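Local structure of porin (Rhodobacter capsulatus, 2POR) at residues 67-73 against 117-123; 74-80 against 104-109. The protein forms trimeric channels in the bacterial outer membrane through which small hydrophilic solutes, up to about 0.6 kDa, diffuse passively. All blocks are in the same frame, centred on the assembly; numbering follows the deposited sequence.

Contact 1 pairs two neighbouring strands of the barrel wall, 67-73 and 117-123; the long excursion that joins them folds into the barrel, as the constricting loop of porins does, and carries contact 2, where 74-80 meets 104-109 and a calcium ion is bound. The centres of the two contacts lie about 11 Å apart, and contact 2 is nearer the centre of the chain (about 7 Å, against 16 Å, between centres). They touch through Leu120 and Val118: Leu120 CD2 packs 3.7 Å from Leu76 O, Leu120 CB meets Ala75 CB at 3.9 Å, and Val118 CG2 lies 3.8 Å from Ala75 O.

Contact 1: 67-73 against 117-123; sequences FGKIEMG and PVLLYTY
Tyr121 reaches along the neighbouring strand to Phe67, and its hydroxyl donates a 2.8 Å hydrogen bond from OH to Phe67 O, almost in line with that carbonyl. CG stands anti to the backbone N (chi1 166°), which carries the ring back toward the start of 67-73; Phe67 O lies at the ring edge, and Ile70 CG1 also comes up edge-on, 4.2 Å from Tyr121 CD1. A phenylalanine here would probably keep this edge packing but leave Phe67 O without its side-chain donor. On the same face, Ile70 and Leu119 run side by side, with Ile70 CG2 3.8 Å from Leu119 CD1. Met72 slants across Leu119, and its bend at chi3 (-72°) brings CE to 3.6 Å from Leu119 CD1, while Met72 CG rests on Pro117 CB. The other face pairs Lys69 with Thr122 and Glu71 with Leu120, each couple pointing the same way; Glu71 OE1 lies 3.6 Å from Leu120 CD2, whereas Glu71 OE2 is hydrogen-bonded to Thr60 OG1. Six backbone hydrogen bonds give the regular antiparallel ladder, from Lys69 and Thr122 to Gly73 and Val118. Strand 60-65 flanks 68-73 and strand 128-134 flanks 118-125 in the closed barrel, while Ser23 and Phe21 of a second subunit pack against Met72, Pro117 and Leu119 at the trimer interface.

Contact 2: 74-80 against 104-109; sequences DALGASE and YLTGDE. With CA (calcium ion), chain B.
Glu80 and Asp108 bring a helix start and an irregular loop together on one calcium ion, inside the 16-stranded porin barrel. Glu80 chelates the calcium with both carboxylate oxygens, OE1 and OE2 each 2.5 Å from the ion, while Asp108 binds through OD2 alone at 2.2 Å; four waters bring the number of ligating oxygens to seven. The two carboxylate planes are turned 71° from each other, and the shared cation probably offsets the repulsion between them.

Nonpolar contacts flank the metal site, with Tyr104 against Glu80. The Glu80 chain, extended beyond CG, crosses the ring obliquely, and its CB forms a CH-pi contact 3.8 Å from the Tyr104 ring centroid, over the face. Ser79 CB touches the same ring, whose hydroxyl is hydrogen-bonded to Gly84 O. On the other flank, Leu76 CD2 lies alongside the Asp108 side chain.

A single direct hydrogen bond links the two backbones, from Asp108 N to Ala75 O, and the alpha carbons come closest at Gly77 and Gly107, 4.0 Å from CA to CA. At Gly107 a side chain would run into the backbone at Leu76 and Gly77, and its positive phi also suits glycine. Gly77 takes the N-cap position of the helix.

Water bridges supply the remaining polar links. One water joins Asp74 OD1 and Ala75 O to Glu109 N, and a second spans Asp74 OD1 and Asp108 OD1, binding the oxygen that the calcium leaves aside. Asp74 OD2 and Glu109 OE2, like charges, lie 3.9 Å apart. A third water accepts from Gly77 N and donates to Thr106 O and, at 2.8 Å, to Glu80 OE1, the same oxygen that binds the calcium.

Contact 1: 67-73 against 117-123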
ATOM      1  N   PHE A  67      16.136 -15.643 -26.893  1.00 33.18           N
ATOM      2  CA  PHE A  67      15.123 -15.010 -27.743  1.00 33.95           C
ATOM      3  C   PHE A  67      14.884 -13.527 -27.432  1.00 35.16           C
ATOM      4  O   PHE A  67      14.236 -12.853 -28.218  1.00 30.66           O
ATOM      5  CB  PHE A  67      13.778 -15.763 -27.609  1.00 23.01           C
ATOM      6  CG  PHE A  67      13.143 -15.804 -26.202  1.00 45.98           C
ATOM      7  CD1 PHE A  67      12.368 -14.736 -25.741  1.00 41.66           C
ATOM      8  CD2 PHE A  67      13.369 -16.901 -25.374  1.00 34.67           C
ATOM      9  CE1 PHE A  67      11.842 -14.771 -24.467  1.00 40.95           C
ATOM     10  CE2 PHE A  67      12.835 -16.926 -24.098  1.00 32.83           C
ATOM     11  CZ  PHE A  67      12.073 -15.862 -23.648  1.00 35.21           C
ATOM     12  N   GLY A  68      15.332 -12.958 -26.328  1.00 20.84           N
ATOM     13  CA  GLY A  68      15.098 -11.568 -26.041  1.00 21.82           C
ATOM     14  C   GLY A  68      14.300 -11.547 -24.768  1.00 28.92           C
ATOM     15  O   GLY A  68      14.326 -12.553 -24.046  1.00 24.29           O
ATOM     16  N   LYS A  69      13.543 -10.493 -24.457  1.00 21.72           N
ATOM     17  CA  LYS A  69      12.886 -10.358 -23.165  1.00 18.84           C
ATOM     18  C   LYS A  69      11.419  -9.972 -23.406  1.00 23.51           C
ATOM     19  O   LYS A  69      11.162  -9.094 -24.229  1.00 20.90           O
ATOM     20  CB  LYS A  69      13.596  -9.265 -22.395  1.00 16.30           C
ATOM     21  CG  LYS A  69      13.034  -9.006 -20.996  1.00 16.85           C
ATOM     22  CD  LYS A  69      13.802  -7.806 -20.482  1.00 20.17           C
ATOM     23  CE  LYS A  69      13.286  -7.407 -19.137  1.00 31.92           C
ATOM     24  NZ  LYS A  69      14.101  -6.338 -18.580  1.00 46.73           N
ATOM     25  N   ILE A  70      10.504 -10.586 -22.711  1.00 19.45           N
ATOM     26  CA  ILE A  70       9.076 -10.289 -22.795  1.00 23.74           C
ATOM     27  C   ILE A  70       8.700  -9.711 -21.440  1.00 25.87           C
ATOM     28  O   ILE A  70       8.891 -10.379 -20.418  1.00 20.11           O
ATOM     29  CB  ILE A  70       8.295 -11.580 -23.037  1.00 25.58           C
ATOM     30  CG1 ILE A  70       8.687 -12.170 -24.385  1.00 43.31           C
ATOM     31  CG2 ILE A  70       6.799 -11.279 -23.008  1.00 33.44           C
ATOM     32  CD1 ILE A  70       8.237 -13.638 -24.502  1.00 57.37           C
ATOM     33  N   GLU A  71       8.124  -8.518 -21.368  1.00 19.38           N
ATOM     34  CA  GLU A  71       7.769  -7.863 -20.120  1.00 17.37           C
ATOM     35  C   GLU A  71       6.262  -7.502 -20.170  1.00 24.39           C
ATOM     36  O   GLU A  71       5.827  -7.017 -21.231  1.00 20.85           O
ATOM     37  CB  GLU A  71       8.637  -6.663 -20.052  1.00 15.42           C
ATOM     38  CG  GLU A  71       8.608  -5.937 -18.737  1.00 22.29           C
ATOM     39  CD  GLU A  71       9.578  -4.760 -18.679  1.00 23.14           C
ATOM     40  OE1 GLU A  71       9.861  -4.207 -19.727  1.00 42.67           O
ATOM     41  OE2 GLU A  71      10.057  -4.418 -17.589  1.00 53.77           O
ATOM     42  N   MET A  72       5.464  -7.685 -19.109  1.00 19.50           N
ATOM     43  CA  MET A  72       4.039  -7.367 -19.152  1.00 17.32           C
ATOM     44  C   MET A  72       3.735  -6.592 -17.901  1.00 23.46           C
ATOM     45  O   MET A  72       4.272  -6.933 -16.831  1.00 19.57           O
ATOM     46  CB  MET A  72       3.258  -8.641 -19.187  1.00 18.57           C
ATOM     47  CG  MET A  72       1.752  -8.411 -19.431  1.00 19.11           C
ATOM     48  SD  MET A  72       0.824  -9.934 -19.639  1.00 23.42           S
ATOM     49  CE  MET A  72       1.407 -10.400 -21.227  1.00 18.32           C
ATOM     50  N   GLY A  73       2.939  -5.512 -18.013  1.00 17.35           N
ATOM     51  CA  GLY A  73       2.477  -4.737 -16.862  1.00 14.94           C
ATOM     52  C   GLY A  73       2.503  -3.287 -17.271  1.00 13.51           C
ATOM     53  O   GLY A  73       2.169  -2.952 -18.408  1.00 18.04           O
ATOM     54  N   PRO A 117      -2.703  -4.785 -18.264  1.00 19.89           N
ATOM     55  CA  PRO A 117      -1.284  -4.603 -18.522  1.00 22.27           C
ATOM     56  C   PRO A 117      -0.994  -4.416 -20.012  1.00 18.54           C
ATOM     57  O   PRO A 117      -1.795  -4.849 -20.855  1.00 18.89           O
ATOM     58  CB  PRO A 117      -0.680  -5.863 -17.911  1.00 15.27           C
ATOM     59  CG  PRO A 117      -1.719  -6.926 -18.195  1.00 17.83           C
ATOM     60  CD  PRO A 117      -3.013  -6.168 -17.914  1.00 17.26           C
ATOM     61  N   VAL A 118       0.145  -3.801 -20.390  1.00 16.16           N
ATOM     62  CA  VAL A 118       0.586  -3.765 -21.788  1.00 16.43           C
ATOM     63  C   VAL A 118       1.860  -4.655 -21.908  1.00 25.34           C
ATOM     64  O   VAL A 118       2.423  -5.102 -20.891  1.00 19.32           O
ATOM     65  CB  VAL A 118       0.872  -2.269 -22.275  1.00 18.45           C
ATOM     66  CG1 VAL A 118      -0.544  -1.595 -22.162  1.00 15.26           C
ATOM     67  CG2 VAL A 118       1.860  -1.401 -21.468  1.00 15.58           C
ATOM     68  N   LEU A 119       2.325  -4.931 -23.118  1.00 20.33           N
ATOM     69  CA  LEU A 119       3.432  -5.839 -23.423  1.00 20.99           C
ATOM     70  C   LEU A 119       4.651  -5.169 -24.033  1.00 20.18           C
ATOM     71  O   LEU A 119       4.503  -4.299 -24.904  1.00 19.36           O
ATOM     72  CB  LEU A 119       2.870  -6.882 -24.350  1.00 19.83           C
ATOM     73  CG  LEU A 119       3.780  -7.999 -24.696  1.00 29.38           C
ATOM     74  CD1 LEU A 119       3.785  -8.953 -23.537  1.00 33.62           C
ATOM     75  CD2 LEU A 119       3.289  -8.709 -25.906  1.00 28.54           C
ATOM     76  N   LEU A 120       5.904  -5.476 -23.683  1.00 16.23           N
ATOM     77  CA  LEU A 120       7.060  -4.866 -24.337  1.00 12.16           C
ATOM     78  C   LEU A 120       8.006  -6.020 -24.626  1.00 23.81           C
ATOM     79  O   LEU A 120       8.245  -6.849 -23.751  1.00 18.46           O
ATOM     80  CB  LEU A 120       7.791  -3.901 -23.446  1.00 14.54           C
ATOM     81  CG  LEU A 120       9.122  -3.363 -23.907  1.00 17.59           C
ATOM     82  CD1 LEU A 120       8.948  -2.593 -25.207  1.00 20.38           C
ATOM     83  CD2 LEU A 120       9.699  -2.450 -22.820  1.00 15.97           C
ATOM     84  N   TYR A 121       8.474  -6.149 -25.839  1.00 22.12           N
ATOM     85  CA  TYR A 121       9.421  -7.183 -26.207  1.00 23.52           C
ATOM     86  C   TYR A 121      10.717  -6.470 -26.562  1.00 22.86           C
ATOM     87  O   TYR A 121      10.642  -5.497 -27.322  1.00 23.27           O
ATOM     88  CB  TYR A 121       8.905  -7.964 -27.405  1.00 22.24           C
ATOM     89  CG  TYR A 121       9.989  -8.822 -28.053  1.00 25.99           C
ATOM     90  CD1 TYR A 121      10.437  -9.991 -27.453  1.00 34.91           C
ATOM     91  CD2 TYR A 121      10.549  -8.361 -29.223  1.00 26.29           C
ATOM     92  CE1 TYR A 121      11.461 -10.692 -28.043  1.00 27.38           C
ATOM     93  CE2 TYR A 121      11.575  -9.048 -29.819  1.00 35.27           C
ATOM     94  CZ  TYR A 121      12.018 -10.204 -29.223  1.00 36.17           C
ATOM     95  OH  TYR A 121      13.062 -10.864 -29.845  1.00 35.43           O
ATOM     96  N   THR A 122      11.911  -6.890 -26.070  1.00 22.81           N
ATOM     97  CA  THR A 122      13.163  -6.286 -26.487  1.00 19.32           C
ATOM     98  C   THR A 122      14.140  -7.419 -26.808  1.00 27.70           C
ATOM     99  O   THR A 122      14.015  -8.555 -26.314  1.00 21.98           O
ATOM    100  CB  THR A 122      13.763  -5.415 -25.400  1.00 21.37           C
ATOM    101  OG1 THR A 122      13.622  -6.165 -24.208  1.00 27.26           O
ATOM    102  CG2 THR A 122      13.066  -4.077 -25.219  1.00 29.49           C
ATOM    103  N   TYR A 123      15.094  -7.047 -27.639  1.00 26.58           N
ATOM    104  CA  TYR A 123      16.134  -7.963 -28.069  1.00 28.58           C
ATOM    105  C   TYR A 123      17.366  -7.205 -28.485  1.00 30.09           C
ATOM    106  O   TYR A 123      17.271  -6.216 -29.212  1.00 26.30           O
ATOM    107  CB  TYR A 123      15.633  -8.750 -29.232  1.00 29.46           C
ATOM    108  CG  TYR A 123      16.682  -9.655 -29.843  1.00 31.07           C
ATOM    109  CD1 TYR A 123      16.866 -10.884 -29.258  1.00 39.10           C
ATOM    110  CD2 TYR A 123      17.405  -9.230 -30.942  1.00 34.75           C
ATOM    111  CE1 TYR A 123      17.802 -11.736 -29.777  1.00 35.87           C
ATOM    112  CE2 TYR A 123      18.344 -10.072 -31.470  1.00 42.57           C
ATOM    113  CZ  TYR A 123      18.524 -11.309 -30.875  1.00 47.35           C
ATOM    114  OH  TYR A 123      19.468 -12.173 -31.386  1.00 53.04           O
TER

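Contact 2: 74-80 against 104-109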
ATOM      1  N   ASP A  74       3.027  -2.430 -16.417  1.00 15.69           N
ATOM      2  CA  ASP A  74       3.149  -1.040 -16.712  1.00 17.65           C
ATOM      3  C   ASP A  74       4.494  -0.844 -17.414  1.00 22.75           C
ATOM      4  O   ASP A  74       5.456  -0.346 -16.840  1.00 21.21           O
ATOM      5  CB  ASP A  74       3.016  -0.262 -15.384  1.00 14.59           C
ATOM      6  CG  ASP A  74       3.017   1.266 -15.492  1.00 19.98           C
ATOM      7  OD1 ASP A  74       3.195   1.820 -16.595  1.00 18.00           O
ATOM      8  OD2 ASP A  74       2.851   1.918 -14.451  1.00 24.40           O
ATOM      9  N   ALA A  75       4.567  -1.197 -18.691  1.00 18.50           N
ATOM     10  CA  ALA A  75       5.785  -1.148 -19.505  1.00 19.75           C
ATOM     11  C   ALA A  75       5.887   0.073 -20.381  1.00 25.86           C
ATOM     12  O   ALA A  75       4.880   0.737 -20.680  1.00 24.49           O
ATOM     13  CB  ALA A  75       5.845  -2.384 -20.405  1.00 15.70           C
ATOM     14  N   LEU A  76       7.091   0.396 -20.800  1.00 18.04           N
ATOM     15  CA  LEU A  76       7.335   1.464 -21.723  1.00 15.51           C
ATOM     16  C   LEU A  76       6.941   1.003 -23.080  1.00 14.71           C
ATOM     17  O   LEU A  76       6.789  -0.191 -23.304  1.00 17.59           O
ATOM     18  CB  LEU A  76       8.791   1.840 -21.777  1.00 16.00           C
ATOM     19  CG  LEU A  76       9.357   2.313 -20.447  1.00 22.46           C
ATOM     20  CD1 LEU A  76      10.830   2.556 -20.651  1.00 21.79           C
ATOM     21  CD2 LEU A  76       8.642   3.577 -19.933  1.00 22.12           C
ATOM     22  N   GLY A  77       6.686   1.906 -24.018  1.00 17.76           N
ATOM     23  CA  GLY A  77       6.441   1.439 -25.364  1.00 17.10           C
ATOM     24  C   GLY A  77       7.812   1.251 -26.036  1.00 17.15           C
ATOM     25  O   GLY A  77       8.814   1.733 -25.483  1.00 18.35           O
ATOM     26  N   ALA A  78       7.874   0.603 -27.203  1.00 20.25           N
ATOM     27  CA  ALA A  78       9.123   0.284 -27.904  1.00 16.35           C
ATOM     28  C   ALA A  78      10.083   1.420 -28.129  1.00 23.67           C
ATOM     29  O   ALA A  78      11.275   1.290 -27.825  1.00 22.78           O
ATOM     30  CB  ALA A  78       8.785  -0.296 -29.213  1.00 18.71           C
ATOM     31  N   SER A  79       9.650   2.604 -28.583  1.00 18.97           N
ATOM     32  CA  SER A  79      10.544   3.723 -28.767  1.00 20.71           C
ATOM     33  C   SER A  79      11.122   4.257 -27.475  1.00 27.48           C
ATOM     34  O   SER A  79      12.332   4.495 -27.399  1.00 21.54           O
ATOM     35  CB  SER A  79       9.834   4.873 -29.486  1.00 24.34           C
ATOM     36  OG  SER A  79       9.233   4.363 -30.665  1.00 24.45           O
ATOM     37  N   GLU A  80      10.321   4.469 -26.430  1.00 20.47           N
ATOM     38  CA  GLU A  80      10.822   4.974 -25.175  1.00 18.48           C
ATOM     39  C   GLU A  80      11.799   3.943 -24.578  1.00 15.64           C
ATOM     40  O   GLU A  80      12.818   4.390 -24.062  1.00 21.68           O
ATOM     41  CB  GLU A  80       9.667   5.187 -24.239  1.00 14.52           C
ATOM     42  CG  GLU A  80      10.172   5.945 -23.040  1.00 19.36           C
ATOM     43  CD  GLU A  80       9.147   6.562 -22.122  1.00 21.31           C
ATOM     44  OE1 GLU A  80       7.956   6.576 -22.411  1.00 23.28           O
ATOM     45  OE2 GLU A  80       9.530   7.121 -21.098  1.00 17.31           O
ATOM     46  N   TYR A 104       6.415  10.555 -26.292  1.00 18.31           N
ATOM     47  CA  TYR A 104       6.072   9.354 -27.016  1.00 18.73           C
ATOM     48  C   TYR A 104       4.556   9.218 -27.011  1.00 20.07           C
ATOM     49  O   TYR A 104       3.882   9.586 -26.052  1.00 21.70           O
ATOM     50  CB  TYR A 104       6.715   8.101 -26.369  1.00 20.72           C
ATOM     51  CG  TYR A 104       8.245   8.194 -26.409  1.00 20.99           C
ATOM     52  CD1 TYR A 104       8.906   7.932 -27.587  1.00 23.25           C
ATOM     53  CD2 TYR A 104       8.972   8.535 -25.273  1.00 21.35           C
ATOM     54  CE1 TYR A 104      10.292   8.014 -27.613  1.00 23.05           C
ATOM     55  CE2 TYR A 104      10.358   8.611 -25.305  1.00 18.76           C
ATOM     56  CZ  TYR A 104      10.992   8.347 -26.491  1.00 22.33           C
ATOM     57  OH  TYR A 104      12.348   8.444 -26.610  1.00 26.62           O
ATOM     58  N   LEU A 105       4.055   8.677 -28.113  1.00 19.68           N
ATOM     59  CA  LEU A 105       2.634   8.467 -28.281  1.00 27.46           C
ATOM     60  C   LEU A 105       2.105   7.280 -27.488  1.00 24.74           C
ATOM     61  O   LEU A 105       0.969   7.341 -27.021  1.00 18.69           O
ATOM     62  CB  LEU A 105       2.320   8.291 -29.811  1.00 24.81           C
ATOM     63  CG  LEU A 105       0.833   8.131 -30.306  1.00 23.54           C
ATOM     64  CD1 LEU A 105       0.080   9.436 -30.043  1.00 22.08           C
ATOM     65  CD2 LEU A 105       0.794   7.797 -31.785  1.00 19.57           C
ATOM     66  N   THR A 106       2.839   6.154 -27.309  1.00 22.99           N
ATOM     67  CA  THR A 106       2.263   4.962 -26.683  1.00 22.98           C
ATOM     68  C   THR A 106       3.057   4.516 -25.441  1.00 18.20           C
ATOM     69  O   THR A 106       4.122   5.094 -25.169  1.00 21.22           O
ATOM     70  CB  THR A 106       2.160   3.774 -27.738  1.00 29.35           C
ATOM     71  OG1 THR A 106       3.488   3.276 -27.975  1.00 25.92           O
ATOM     72  CG2 THR A 106       1.453   4.202 -29.067  1.00 19.42           C
ATOM     73  N   GLY A 107       2.536   3.512 -24.707  1.00 17.26           N
ATOM     74  CA  GLY A 107       3.178   2.902 -23.546  1.00 18.97           C
ATOM     75  C   GLY A 107       3.238   3.919 -22.452  1.00 27.01           C
ATOM     76  O   GLY A 107       2.655   5.005 -22.547  1.00 22.34           O
ATOM     77  N   ASP A 108       3.882   3.520 -21.371  1.00 18.09           N
ATOM     78  CA  ASP A 108       4.086   4.383 -20.223  1.00 14.02           C
ATOM     79  C   ASP A 108       2.788   5.066 -19.758  1.00 16.56           C
ATOM     80  O   ASP A 108       2.660   6.301 -19.691  1.00 19.46           O
ATOM     81  CB  ASP A 108       5.111   5.459 -20.550  1.00 14.02           C
ATOM     82  CG  ASP A 108       5.694   6.151 -19.329  1.00 20.04           C
ATOM     83  OD1 ASP A 108       5.545   5.658 -18.213  1.00 22.75           O
ATOM     84  OD2 ASP A 108       6.365   7.182 -19.475  1.00 21.20           O
ATOM     85  N   GLU A 109       1.828   4.160 -19.527  1.00 18.15           N
ATOM     86  CA  GLU A 109       0.522   4.463 -18.953  1.00 24.76           C
ATOM     87  C   GLU A 109      -0.457   5.162 -19.907  1.00 28.53           C
ATOM     88  O   GLU A 109      -1.453   5.709 -19.440  1.00 24.18           O
ATOM     89  CB  GLU A 109       0.662   5.336 -17.704  1.00 23.74           C
ATOM     90  CG  GLU A 109       1.492   4.702 -16.608  1.00 39.02           C
ATOM     91  CD  GLU A 109       1.584   5.599 -15.399  1.00 35.83           C
ATOM     92  OE1 GLU A 109       2.257   6.622 -15.498  1.00 42.26           O
ATOM     93  OE2 GLU A 109       0.957   5.273 -14.390  1.00 50.54           O
TER
HETATM   94 CA    CA B 302       7.500   8.523 -20.871  1.00 21.26          CA
HETATM   95  O   HOH W   1       2.553   1.449 -19.241  1.00 17.22           O
HETATM   96  O   HOH W   2       5.708   3.176 -17.187  1.00 44.53           O
HETATM   97  O   HOH W   3       6.508   4.780 -24.042  1.00 19.18           O
HETATM   98  O   HOH W   4       8.967   9.346 -19.267  1.00 20.86           O
HETATM   99  O   HOH W   5       8.769   9.931 -22.146  1.00 18.77           O
HETATM  100  O   HOH W   6       5.721   8.881 -22.480  1.00 20.83           O
HETATM  101  O   HOH W   7       6.461  10.471 -19.997  1.00 22.54           O